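Local coordinates for molybdopterin synthase catalytic subunit (PDB 4AP8), which catalyses, as the large subunit of molybdopterin synthase, the conversion of precursor Z into molybdopterin by inserting two sulfur atoms taken from thiocarboxylated MOCS2A, at residues Ala14-Val19 against Phe85-Leu90. Numbering follows the deposited sequence. Where two conformers were deposited one is given.
With EDO (1,2-ethanediol), chain G.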
loop_
_atom_site.group_PDB
_atom_site.type_symbol
_atom_site.label_atom_id
_atom_site.label_comp_id
_atom_site.label_asym_id
_atom_site.label_seq_id
_atom_site.Cartn_x
_atom_site.Cartn_y
_atom_site.Cartn_z
ATOM N N ALA A 14 18.547 -7.998 6.731
ATOM C CA ALA A 14 18.941 -8.897 5.656
ATOM C C ALA A 14 17.807 -9.906 5.392
ATOM O O ALA A 14 17.802 -10.627 4.386
ATOM C CB ALA A 14 20.242 -9.570 6.031
ATOM N N GLU A 15 16.837 -9.891 6.296
ATOM C CA GLU A 15 15.730 -10.828 6.240
ATOM C C GLU A 15 14.671 -10.474 5.184
ATOM O O GLU A 15 14.521 -9.331 4.794
ATOM C CB GLU A 15 15.074 -10.950 7.618
ATOM C CG GLU A 15 15.679 -12.012 8.540
ATOM C CD GLU A 15 15.863 -13.400 7.939
ATOM O OE1 GLU A 15 14.949 -13.931 7.229
ATOM O OE2 GLU A 15 16.954 -13.954 8.209
ATOM N N LYS A 16 13.962 -11.510 4.721
ATOM C CA LYS A 16 12.838 -11.401 3.794
ATOM C C LYS A 16 11.779 -10.474 4.420
ATOM O O LYS A 16 11.462 -10.600 5.590
ATOM C CB LYS A 16 12.241 -12.787 3.569
ATOM C CG LYS A 16 11.882 -13.143 2.133
ATOM C CD LYS A 16 11.045 -14.425 2.057
ATOM C CE LYS A 16 11.441 -15.278 0.859
ATOM N NZ LYS A 16 10.690 -16.552 0.746
ATOM N N LEU A 17 11.307 -9.497 3.655
ATOM C CA LEU A 17 10.328 -8.533 4.148
ATOM C C LEU A 17 8.920 -9.076 3.949
ATOM O O LEU A 17 8.685 -9.719 2.962
ATOM C CB LEU A 17 10.445 -7.228 3.373
ATOM C CG LEU A 17 11.768 -6.512 3.453
ATOM C CD1 LEU A 17 11.658 -5.191 2.695
ATOM C CD2 LEU A 17 12.085 -6.289 4.936
ATOM N N SER A 18 8.014 -8.835 4.895
ATOM C CA SER A 18 6.635 -9.288 4.804
ATOM C C SER A 18 5.685 -8.109 4.793
ATOM O O SER A 18 5.558 -7.351 5.783
ATOM C CB SER A 18 6.270 -10.179 6.000
ATOM O OG SER A 18 4.861 -10.258 6.191
ATOM N N VAL A 19 4.957 -7.991 3.694
ATOM C CA VAL A 19 3.967 -6.937 3.572
ATOM C C VAL A 19 2.913 -7.067 4.701
ATOM O O VAL A 19 2.496 -6.096 5.309
ATOM C CB VAL A 19 3.353 -6.943 2.162
ATOM C CG1 VAL A 19 3.160 -8.382 1.673
ATOM C CG2 VAL A 19 2.035 -6.185 2.214
ATOM N N PHE A 85 10.940 -0.251 5.911
ATOM C CA PHE A 85 11.809 -1.415 5.977
ATOM C C PHE A 85 12.531 -1.555 4.659
ATOM O O PHE A 85 11.921 -1.495 3.602
ATOM C CB PHE A 85 10.999 -2.680 6.212
ATOM C CG PHE A 85 10.565 -2.865 7.644
ATOM C CD1 PHE A 85 9.772 -1.924 8.273
ATOM C CD2 PHE A 85 10.955 -3.963 8.354
ATOM C CE1 PHE A 85 9.385 -2.075 9.587
ATOM C CE2 PHE A 85 10.595 -4.111 9.672
ATOM C CZ PHE A 85 9.804 -3.167 10.292
ATOM N N HIS A 86 13.845 -1.690 4.738
ATOM C CA HIS A 86 14.685 -1.915 3.571
ATOM C C HIS A 86 15.498 -3.145 3.777
ATOM O O HIS A 86 16.028 -3.390 4.881
ATOM C CB HIS A 86 15.610 -0.736 3.331
ATOM C CG HIS A 86 16.050 -0.611 1.923
ATOM N ND1 HIS A 86 16.621 -1.631 1.254
ATOM C CD2 HIS A 86 15.945 0.449 1.028
ATOM C CE1 HIS A 86 16.876 -1.235 -0.013
ATOM N NE2 HIS A 86 16.464 0.032 -0.150
ATOM N N ARG A 87 15.561 -3.960 2.738
ATOM C CA ARG A 87 16.285 -5.184 2.828
ATOM C C ARG A 87 17.652 -4.924 2.295
ATOM O O ARG A 87 17.827 -4.101 1.402
ATOM C CB ARG A 87 15.626 -6.269 1.999
ATOM C CG ARG A 87 16.245 -7.622 2.272
ATOM C CD ARG A 87 15.341 -8.722 1.801
ATOM N NE ARG A 87 16.083 -9.944 1.546
ATOM C CZ ARG A 87 15.572 -10.977 0.908
ATOM N NH1 ARG A 87 14.313 -10.967 0.505
ATOM N NH2 ARG A 87 16.318 -12.010 0.668
ATOM N N LEU A 88 18.633 -5.599 2.866
ATOM C CA LEU A 88 19.992 -5.476 2.390
ATOM C C LEU A 88 20.479 -6.844 1.981
ATOM O O LEU A 88 19.964 -7.862 2.445
ATOM C CB LEU A 88 20.875 -4.903 3.494
ATOM C CG LEU A 88 20.441 -3.512 4.035
ATOM C CD1 LEU A 88 21.060 -3.105 5.371
ATOM C CD2 LEU A 88 20.584 -2.414 2.984
ATOM N N GLY A 89 21.507 -6.845 1.144
ATOM C CA GLY A 89 22.051 -8.049 0.607
ATOM C C GLY A 89 21.360 -8.401 -0.691
ATOM O O GLY A 89 20.811 -7.527 -1.353
ATOM N N LEU A 90 21.424 -9.678 -1.063
ATOM C CA LEU A 90 20.835 -10.111 -2.303
ATOM C C LEU A 90 19.359 -10.141 -2.086
ATOM O O LEU A 90 18.880 -10.670 -1.067
ATOM C CB LEU A 90 21.363 -11.485 -2.726
ATOM C CG LEU A 90 22.876 -11.523 -3.053
ATOM C CD1 LEU A 90 23.328 -12.954 -3.210
ATOM C CD2 LEU A 90 23.292 -10.688 -4.263
HETATM C C1 EDO G . 9.523 -7.974 8.587
HETATM O O1 EDO G . 9.245 -8.099 7.206
HETATM C C2 EDO G . 8.445 -7.032 9.115
HETATM O O2 EDO G . 8.116 -7.338 10.489
HETATM O O HOH W 1 11.719 -9.469 0.969
#
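The loop that leaves strand 8-13 and turns back into helix 19-25 lies against the end of strand 79-87, with the side chains of Leu-17 and Arg-87 running alongside in opposite senses. Leu-17 points at the strand: its CG packs on Arg-87 CB at 4.1 Å, CD1 rests near the backbone at Phe-85 O, and CD2 reaches Phe-85 CB at 4.0 Å, near the plane of the ring and at its edge. The Phe-85 ring itself runs on toward Val-22 and Leu-25 of helix 19-25. Arg-87 is carried along the loop backbone because its CG lies anti to N (chi1 -170°) and the chain stays extended to NE; there CD approaches Glu-15 O and one guanidinium face lies against Glu-15 C and Lys-16 CA. Arg-87 NE gives Ala-14 O a weak, bent hydrogen bond (3.4 Å, 126° at the hydrogen). Arg-87 NH1 has firmer partners: it makes a salt bridge with Glu-95 and donates to a water 3.0 Å away at the guanidinium edge, and that water also accepts from Leu-17 N at 2.7 Å. Lys-16 runs beside Arg-87 in the same direction, Lys-16 CG 3.6 Å from Arg-87 NH1, and the shared carboxylate of Glu-95, a weak, long partner of Lys-16 NZ, probably eases the like charges. A leucine in place of Arg-87 would probably leave Glu-95 without its salt-bridge mate and the bridging water without one of its donors. Beyond the arginine, Ala-14 CA makes a CH···O contact with Leu-88 O at 3.5 Å. Such a join is that of a beta-alpha connection in the MoaE fold, the loop leaving one strand folding over its parallel neighbour before Ser-18 OG caps helix 19-25 by its hydrogen bond with Glu-21 N.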